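Local coordinates for protein lipoxygenase (Cyanothece sp., PDB 5EK8) that probably catalyses, as a 9R-lipoxygenase with a non-haem iron centre, the insertion of molecular oxygen into polyunsaturated fatty acids, at residues 521-524 with 525-528; 551-554 with 555-558; 581-584 with 585-588. All blocks are in the same frame, centred on the assembly; numbering follows the deposited sequence.

Contact 1 of 3, residues 521-524 with 525-528; sequences LDKP and DLPR
Lys523 and Leu526 close a tight reversal of the chain: the amide N of Leu526 points back at Lys523 O, 3.3 Å away, in a weak hydrogen bond bent to 132° at the hydrogen. Between them Pro524 and Asp525 both take helical backbone angles. This is a type I-like beta-turn with proline at its first corner, where the ring already fixes phi, and a small polar aspartate at the second, facing solvent. On the Lys523 side of the turn, CB of Lys523 faces both methyls of Leu526, each 4.0 Å away (CD1 and CD2). The lysine chain then folds over at chi2 (86°), which carries NZ back along the chain to Leu521 O at 2.8 Å, in the carbonyl plane; Gly519 O takes a second bond from NZ. The turn lies on the surface, in the loop joining strand 513-515 to strand 530-531. A water bridges the turn to the arginine, donating to Pro524 O at 2.9 Å and to Leu526 O at 2.8 Å and accepting from Arg528 NE. The extended Arg528 chain brings its guanidinium back to Asp522, whose OD2 forms a salt bridge with NH2, although the exact placing of these two atoms is doubtful. Asp522 OD1 bonds Tyr499 OH, and Arg539 holds Leu526 O and Pro527 O.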
ATOM      1  N   LEU A 521       9.036   0.295  16.674  1.00 47.58           N
ATOM      2  CA  LEU A 521       9.390   1.705  16.697  1.00 47.82           C
ATOM      3  C   LEU A 521      10.727   2.014  16.044  1.00 46.45           C
ATOM      4  O   LEU A 521      11.570   1.136  15.849  1.00 45.88           O
ATOM      5  CB  LEU A 521       9.405   2.212  18.135  1.00 47.19           C
ATOM      6  CG  LEU A 521       8.056   2.157  18.847  1.00 48.77           C
ATOM      7  CD1 LEU A 521       8.218   2.674  20.250  1.00 53.03           C
ATOM      8  CD2 LEU A 521       7.009   2.960  18.091  1.00 45.55           C
ATOM      9  N   ASP A 522      10.900   3.284  15.706  1.00 48.69           N
ATOM     10  CA  ASP A 522      12.144   3.784  15.152  1.00 49.99           C
ATOM     11  C   ASP A 522      13.288   3.594  16.144  1.00 49.68           C
ATOM     12  O   ASP A 522      13.150   3.910  17.324  1.00 50.35           O
ATOM     13  CB  ASP A 522      11.984   5.259  14.788  1.00 49.32           C
ATOM     14  CG  ASP A 522      13.270   5.887  14.316  1.00 50.99           C
ATOM     15  OD1 ASP A 522      13.388   7.126  14.411  1.00 51.45           O
ATOM     16  OD2 ASP A 522      14.158   5.151  13.842  1.00 53.24           O
ATOM     17  N   LYS A 523      14.405   3.057  15.666  1.00 51.23           N
ATOM     18  CA  LYS A 523      15.616   2.964  16.480  1.00 55.31           C
ATOM     19  C   LYS A 523      16.610   4.056  16.088  1.00 49.92           C
ATOM     20  O   LYS A 523      17.415   3.860  15.178  1.00 47.16           O
ATOM     21  CB  LYS A 523      16.279   1.593  16.336  1.00 58.96           C
ATOM     22  CG  LYS A 523      15.516   0.448  16.953  1.00 59.89           C
ATOM     23  CD  LYS A 523      14.479  -0.105  15.995  1.00 59.23           C
ATOM     24  CE  LYS A 523      13.643  -1.178  16.664  1.00 54.75           C
ATOM     25  NZ  LYS A 523      12.456  -1.479  15.856  1.00 47.71           N
ATOM     26  N   PRO A 524      16.559   5.210  16.775  1.00 48.39           N
ATOM     27  CA  PRO A 524      17.408   6.351  16.414  1.00 46.44           C
ATOM     28  C   PRO A 524      18.890   6.068  16.636  1.00 48.69           C
ATOM     29  O   PRO A 524      19.728   6.607  15.915  1.00 51.34           O
ATOM     30  CB  PRO A 524      16.917   7.471  17.348  1.00 42.73           C
ATOM     31  CG  PRO A 524      15.584   7.005  17.865  1.00 40.56           C
ATOM     32  CD  PRO A 524      15.700   5.515  17.930  1.00 43.34           C
ATOM     33  N   ASP A 525      19.200   5.222  17.612  1.00 53.65           N
ATOM     34  CA  ASP A 525      20.587   4.908  17.948  1.00 59.19           C
ATOM     35  C   ASP A 525      21.275   4.071  16.875  1.00 60.29           C
ATOM     36  O   ASP A 525      22.489   4.166  16.695  1.00 61.72           O
ATOM     37  CB  ASP A 525      20.652   4.189  19.295  1.00 66.47           C
ATOM     38  CG  ASP A 525      20.435   5.131  20.464  1.00 76.43           C
ATOM     39  OD1 ASP A 525      21.434   5.668  20.987  1.00 87.43           O
ATOM     40  OD2 ASP A 525      19.269   5.342  20.857  1.00 75.30           O
ATOM     41  N   LEU A 526      20.503   3.255  16.162  1.00 56.84           N
ATOM     42  CA  LEU A 526      21.047   2.483  15.049  1.00 55.62           C
ATOM     43  C   LEU A 526      21.467   3.419  13.920  1.00 50.28           C
ATOM     44  O   LEU A 526      20.653   4.188  13.413  1.00 50.05           O
ATOM     45  CB  LEU A 526      20.028   1.459  14.542  1.00 61.65           C
ATOM     46  CG  LEU A 526      20.045   0.039  15.121  1.00 66.25           C
ATOM     47  CD1 LEU A 526      19.981   0.048  16.644  1.00 69.26           C
ATOM     48  CD2 LEU A 526      18.890  -0.777  14.541  1.00 64.72           C
ATOM     49  N   PRO A 527      22.747   3.359  13.528  1.00 47.44           N
ATOM     50  CA  PRO A 527      23.288   4.259  12.502  1.00 49.25           C
ATOM     51  C   PRO A 527      22.512   4.217  11.187  1.00 49.75           C
ATOM     52  O   PRO A 527      22.141   3.141  10.716  1.00 49.54           O
ATOM     53  CB  PRO A 527      24.716   3.741  12.297  1.00 46.77           C
ATOM     54  CG  PRO A 527      25.058   3.055  13.569  1.00 46.98           C
ATOM     55  CD  PRO A 527      23.777   2.460  14.076  1.00 47.14           C
ATOM     56  N   ARG A 528      22.267   5.391  10.614  1.00 48.88           N
ATOM     57  CA  ARG A 528      21.711   5.492   9.270  1.00 45.19           C
ATOM     58  C   ARG A 528      22.724   6.152   8.351  1.00 41.76           C
ATOM     59  O   ARG A 528      23.650   6.817   8.810  1.00 43.07           O
ATOM     60  CB  ARG A 528      20.398   6.274   9.274  1.00 46.84           C
ATOM     61  CG  ARG A 528      19.328   5.614  10.105  1.00 53.70           C
ATOM     62  CD  ARG A 528      17.957   6.221   9.888  1.00 54.94           C
ATOM     63  NE  ARG A 528      17.060   5.830  10.968  1.00 55.81           N
ATOM     64  CZ  ARG A 528      15.765   5.608  10.814  1.00 63.94           C
ATOM     65  NH1 ARG A 528      15.212   5.736   9.621  1.00 70.00           N
ATOM     66  NH2 ARG A 528      15.022   5.254  11.850  1.00 66.56           N
TER
HETATM   67  O   HOH W   1      19.131   6.556  13.098  1.00 32.75           O

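Contact 2 of 3, residues 551-554 with 555-558; sequences DIDN and LKQC
Early in helix 549-574, residues Asp551 to Cys558 form two alpha-helical turns joined by four i to i+4 bonds. Leu555 N reaches Asp551 O, Lys556 N reaches Ile552 O at 2.9 Å, Gln557 N reaches Asp553 O and Cys558 N reaches Asn554 O, the Lys556 bond being nearly straight at 167°. On the side facing helix 451-473 Lys556 folds back over the preceding turn: its CD lies 3.6 Å from the CG2 methyl of Ile552 and 3.7 Å from Asp553 OD1 alongside. Bends at chi3 (86°) and chi4 (79°) then lead NZ to a salt bridge with Asp468 of helix 451-473, while Asp553 OD1 stays 5.2 Å from NZ, too far for a salt bridge, though the opposite charges may attract weakly. Cutting Lys556 back to an alanine is likely to leave Asp468 without this cationic mate and the Ile552 CG2 methyl without its cover from CD. Leu555 packs inward on Trp482 and Phe471, as suits a branched apolar residue, and Gln557 NE2 binds Trp437 O and Trp440 O. This is a helix packed within the helical lipoxygenase domain, against helices 451-473 and 482-495, and the one that carries the iron ligands His570 and Asn574 further along.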
ATOM      1  N   ASP A 551      25.258  -8.931   5.862  1.00 60.17           N
ATOM      2  CA  ASP A 551      24.481  -8.465   4.718  1.00 58.37           C
ATOM      3  C   ASP A 551      23.294  -9.382   4.429  1.00 56.13           C
ATOM      4  O   ASP A 551      22.185  -8.911   4.165  1.00 55.59           O
ATOM      5  CB  ASP A 551      25.375  -8.346   3.480  1.00 59.73           C
ATOM      6  CG  ASP A 551      26.354  -7.189   3.571  1.00 64.82           C
ATOM      7  OD1 ASP A 551      26.070  -6.221   4.313  1.00 61.40           O
ATOM      8  OD2 ASP A 551      27.407  -7.244   2.900  1.00 70.51           O
ATOM      9  N   ILE A 552      23.536 -10.688   4.486  1.00 55.83           N
ATOM     10  CA  ILE A 552      22.488 -11.676   4.275  1.00 54.56           C
ATOM     11  C   ILE A 552      21.397 -11.522   5.330  1.00 56.62           C
ATOM     12  O   ILE A 552      20.213 -11.517   4.999  1.00 55.22           O
ATOM     13  CB  ILE A 552      23.047 -13.115   4.308  1.00 53.92           C
ATOM     14  CG1 ILE A 552      23.925 -13.386   3.081  1.00 53.28           C
ATOM     15  CG2 ILE A 552      21.918 -14.128   4.355  1.00 49.74           C
ATOM     16  CD1 ILE A 552      23.144 -13.575   1.794  1.00 52.12           C
ATOM     17  N   ASP A 553      21.792 -11.378   6.593  1.00 58.93           N
ATOM     18  CA  ASP A 553      20.818 -11.182   7.667  1.00 59.04           C
ATOM     19  C   ASP A 553      20.012  -9.904   7.462  1.00 54.65           C
ATOM     20  O   ASP A 553      18.799  -9.879   7.693  1.00 55.21           O
ATOM     21  CB  ASP A 553      21.513 -11.155   9.027  1.00 67.84           C
ATOM     22  CG  ASP A 553      22.031 -12.517   9.439  1.00 81.76           C
ATOM     23  OD1 ASP A 553      21.508 -13.532   8.926  1.00 87.75           O
ATOM     24  OD2 ASP A 553      22.958 -12.572  10.277  1.00 86.76           O
ATOM     25  N   ASN A 554      20.694  -8.849   7.030  1.00 51.90           N
ATOM     26  CA  ASN A 554      20.042  -7.600   6.659  1.00 52.74           C
ATOM     27  C   ASN A 554      18.953  -7.822   5.620  1.00 52.57           C
ATOM     28  O   ASN A 554      17.816  -7.369   5.784  1.00 53.53           O
ATOM     29  CB  ASN A 554      21.066  -6.600   6.120  1.00 54.17           C
ATOM     30  CG  ASN A 554      21.753  -5.813   7.214  1.00 52.50           C
ATOM     31  OD1 ASN A 554      21.439  -5.959   8.396  1.00 52.10           O
ATOM     32  ND2 ASN A 554      22.706  -4.974   6.826  1.00 54.49           N
ATOM     33  N   LEU A 555      19.313  -8.526   4.550  1.00 53.66           N
ATOM     34  CA  LEU A 555      18.380  -8.811   3.470  1.00 54.54           C
ATOM     35  C   LEU A 555      17.194  -9.640   3.957  1.00 58.96           C
ATOM     36  O   LEU A 555      16.052  -9.344   3.619  1.00 60.59           O
ATOM     37  CB  LEU A 555      19.092  -9.530   2.326  1.00 54.41           C
ATOM     38  CG  LEU A 555      18.260  -9.670   1.050  1.00 53.86           C
ATOM     39  CD1 LEU A 555      17.775  -8.298   0.588  1.00 49.80           C
ATOM     40  CD2 LEU A 555      19.063 -10.360  -0.042  1.00 54.23           C
ATOM     41  N   LYS A 556      17.471 -10.668   4.754  1.00 58.52           N
ATOM     42  CA  LYS A 556      16.421 -11.503   5.332  1.00 53.90           C
ATOM     43  C   LYS A 556      15.440 -10.665   6.147  1.00 55.07           C
ATOM     44  O   LYS A 556      14.224 -10.859   6.061  1.00 60.38           O
ATOM     45  CB  LYS A 556      17.031 -12.601   6.209  1.00 49.25           C
ATOM     46  CG  LYS A 556      17.851 -13.623   5.443  1.00 47.12           C
ATOM     47  CD  LYS A 556      18.930 -14.228   6.320  0.36 51.73           C
ATOM     48  CE  LYS A 556      18.412 -15.400   7.124  1.00 55.08           C
ATOM     49  NZ  LYS A 556      18.336 -16.634   6.305  1.00 56.13           N
ATOM     50  N   GLN A 557      15.969  -9.728   6.927  1.00 55.43           N
ATOM     51  CA  GLN A 557      15.117  -8.874   7.752  1.00 53.66           C
ATOM     52  C   GLN A 557      14.263  -7.942   6.898  1.00 51.90           C
ATOM     53  O   GLN A 557      13.074  -7.757   7.165  1.00 50.96           O
ATOM     54  CB  GLN A 557      15.959  -8.062   8.743  1.00 46.76           C
ATOM     55  CG  GLN A 557      15.196  -6.943   9.456  1.00 45.69           C
ATOM     56  CD  GLN A 557      13.965  -7.434  10.218  1.00 48.46           C
ATOM     57  OE1 GLN A 557      13.860  -8.610  10.569  1.00 54.47           O
ATOM     58  NE2 GLN A 557      13.030  -6.526  10.476  1.00 43.88           N
ATOM     59  N   CYS A 558      14.873  -7.358   5.872  1.00 47.49           N
ATOM     60  CA  CYS A 558      14.151  -6.473   4.967  1.00 44.45           C
ATOM     61  C   CYS A 558      13.016  -7.238   4.278  1.00 45.04           C
ATOM     62  O   CYS A 558      11.896  -6.737   4.138  1.00 42.44           O
ATOM     63  CB  CYS A 558      15.106  -5.870   3.935  1.00 42.19           C
ATOM     64  SG  CYS A 558      14.374  -4.615   2.854  1.00 52.11           S
TER

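Contact 3 of 3, residues 581-584 with 585-588; sequences GGEL and AYNS
Ala585 follows Leu584 round a bend that starts at Glu583, and its N lies 4.0 Å from CG of the Glu583 side chain. Leu584 and Ala585 both have helical backbone angles, so they form the corners of a type I-like beta-turn; the small alanine methyl suits this place beside the glutamate chain. Tyr586 completes the turn, its N donating to Glu583 O at 3.0 Å from well above the carbonyl plane. Its ring is swung away from the turn, CG anti to the backbone N (chi1 173°), while CB stays against the glutamate, 3.5 Å from Glu583 OE1. The two side chains cross at roughly a right angle, with carboxylate and ring planes 34° apart. That OE1 is held by a salt bridge to Arg245 and a hydrogen bond with Thr233 OG1, so the carboxylate is probably well fixed and stabilised as an anion. Asn587 brings a second amide to Glu583 O: its N lies 3.1 Å away and nearly along the C=O axis, so one carbonyl oxygen accepts two bonds and the beta-turn is nested in an alpha-turn. Thereafter the chain straightens. CB of Asn587 lies 4.2 Å from Gly581 CA, a glycine offering bare backbone. Ser588 N makes a weak bond with Asn587 OD1 at 3.0 Å. Gln614 NE2 of helix 608-623 bonds both Gly581 O and Asn587 O, pinning the two sides of the turn together, while Leu584 packs on Ala611 and Val615 of that helix. With Asn587 resting on Thr348 and Leu351 and Tyr586 meeting Tyr249, the loop sits among helices 608-623, 337-377 and 247-256, with Gln225 of helix 221-227 bonding Leu584 N.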
ATOM      1  N   GLY A 581     -15.769   1.372  10.668  1.00 38.62           N
ATOM      2  CA  GLY A 581     -16.364   2.600  10.176  1.00 42.04           C
ATOM      3  C   GLY A 581     -17.543   2.456   9.236  1.00 45.35           C
ATOM      4  O   GLY A 581     -17.962   3.438   8.625  1.00 44.57           O
ATOM      5  N   GLY A 582     -18.079   1.245   9.122  1.00 47.58           N
ATOM      6  CA  GLY A 582     -19.228   0.998   8.267  1.00 45.19           C
ATOM      7  C   GLY A 582     -20.518   1.598   8.796  1.00 45.74           C
ATOM      8  O   GLY A 582     -21.429   1.903   8.029  1.00 47.65           O
ATOM      9  N   GLU A 583     -20.594   1.773  10.113  1.00 48.04           N
ATOM     10  CA  GLU A 583     -21.783   2.328  10.753  1.00 49.40           C
ATOM     11  C   GLU A 583     -21.544   3.751  11.262  1.00 51.24           C
ATOM     12  O   GLU A 583     -20.760   3.972  12.186  1.00 47.82           O
ATOM     13  CB  GLU A 583     -22.236   1.431  11.902  1.00 50.29           C
ATOM     14  CG  GLU A 583     -23.406   1.986  12.690  1.00 52.95           C
ATOM     15  CD  GLU A 583     -23.792   1.108  13.864  1.00 52.57           C
ATOM     16  OE1 GLU A 583     -22.896   0.433  14.422  1.00 44.43           O
ATOM     17  OE2 GLU A 583     -24.994   1.086  14.221  1.00 54.97           O
ATOM     18  N   LEU A 584     -22.252   4.697  10.653  1.00 51.90           N
ATOM     19  CA  LEU A 584     -22.073   6.127  10.898  1.00 49.13           C
ATOM     20  C   LEU A 584     -22.286   6.539  12.349  1.00 52.40           C
ATOM     21  O   LEU A 584     -21.550   7.377  12.880  1.00 54.47           O
ATOM     22  CB  LEU A 584     -23.021   6.921  10.000  1.00 48.58           C
ATOM     23  CG  LEU A 584     -22.858   6.653   8.503  1.00 47.79           C
ATOM     24  CD1 LEU A 584     -24.153   6.930   7.749  1.00 48.41           C
ATOM     25  CD2 LEU A 584     -21.722   7.496   7.946  1.00 43.97           C
ATOM     26  N   ALA A 585     -23.289   5.956  12.994  1.00 49.92           N
ATOM     27  CA  ALA A 585     -23.591   6.316  14.375  1.00 49.09           C
ATOM     28  C   ALA A 585     -22.444   5.941  15.317  1.00 48.67           C
ATOM     29  O   ALA A 585     -22.267   6.538  16.382  1.00 44.94           O
ATOM     30  CB  ALA A 585     -24.880   5.651  14.821  1.00 40.00           C
ATOM     31  N   TYR A 586     -21.667   4.947  14.906  1.00 46.65           N
ATOM     32  CA  TYR A 586     -20.641   4.360  15.756  1.00 43.02           C
ATOM     33  C   TYR A 586     -19.267   4.973  15.504  1.00 40.66           C
ATOM     34  O   TYR A 586     -18.438   5.069  16.415  1.00 36.68           O
ATOM     35  CB  TYR A 586     -20.600   2.849  15.530  1.00 30.82           C
ATOM     36  CG  TYR A 586     -19.470   2.134  16.227  1.00 39.74           C
ATOM     37  CD1 TYR A 586     -19.495   1.918  17.598  1.00 43.72           C
ATOM     38  CD2 TYR A 586     -18.378   1.663  15.511  1.00 37.84           C
ATOM     39  CE1 TYR A 586     -18.457   1.259  18.238  1.00 44.64           C
ATOM     40  CE2 TYR A 586     -17.340   0.999  16.138  1.00 40.57           C
ATOM     41  CZ  TYR A 586     -17.385   0.796  17.500  1.00 43.35           C
ATOM     42  OH  TYR A 586     -16.345   0.142  18.126  1.00 46.78           O
ATOM     43  N   ASN A 587     -19.036   5.396  14.268  1.00 40.53           N
ATOM     44  CA  ASN A 587     -17.730   5.911  13.898  1.00 42.12           C
ATOM     45  C   ASN A 587     -17.724   6.742  12.622  1.00 45.46           C
ATOM     46  O   ASN A 587     -18.569   6.570  11.748  1.00 47.15           O
ATOM     47  CB  ASN A 587     -16.747   4.753  13.749  1.00 40.16           C
ATOM     48  CG  ASN A 587     -15.381   5.083  14.315  1.00 44.09           C
ATOM     49  OD1 ASN A 587     -15.074   6.247  14.564  1.00 47.22           O
ATOM     50  ND2 ASN A 587     -14.555   4.060  14.522  1.00 41.32           N
ATOM     51  N   SER A 588     -16.765   7.658  12.540  1.00 43.28           N
ATOM     52  CA  SER A 588     -16.537   8.448  11.338  1.00 41.49           C
ATOM     53  C   SER A 588     -15.117   9.011  11.355  1.00 45.37           C
ATOM     54  O   SER A 588     -14.380   8.835  12.330  1.00 44.04           O
ATOM     55  CB  SER A 588     -17.565   9.573  11.220  1.00 38.37           C
ATOM     56  OG  SER A 588     -17.625  10.329  12.413  1.00 39.90           O
TER

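The three contacts follow one another in the sequence. Contacts 1 and 2 lie on the same side of the chain's centre, their own centres 16 Å apart and their nearest atoms about 7 Å, and loop residues between Asp436 and Trp440 touch side chains of both. Contact 3 is on the side opposite contact 2, about 42 Å from it centre to centre. The connection is helix 549-574, which holds contact 2 near its start and runs on to His570 and Asn574. Contact 3 comes nearest the iron ligands, Gly581 lying about 11 Å from the side chain of His359, too far to touch it; contacts 1 and 2 lie away from the metal sites.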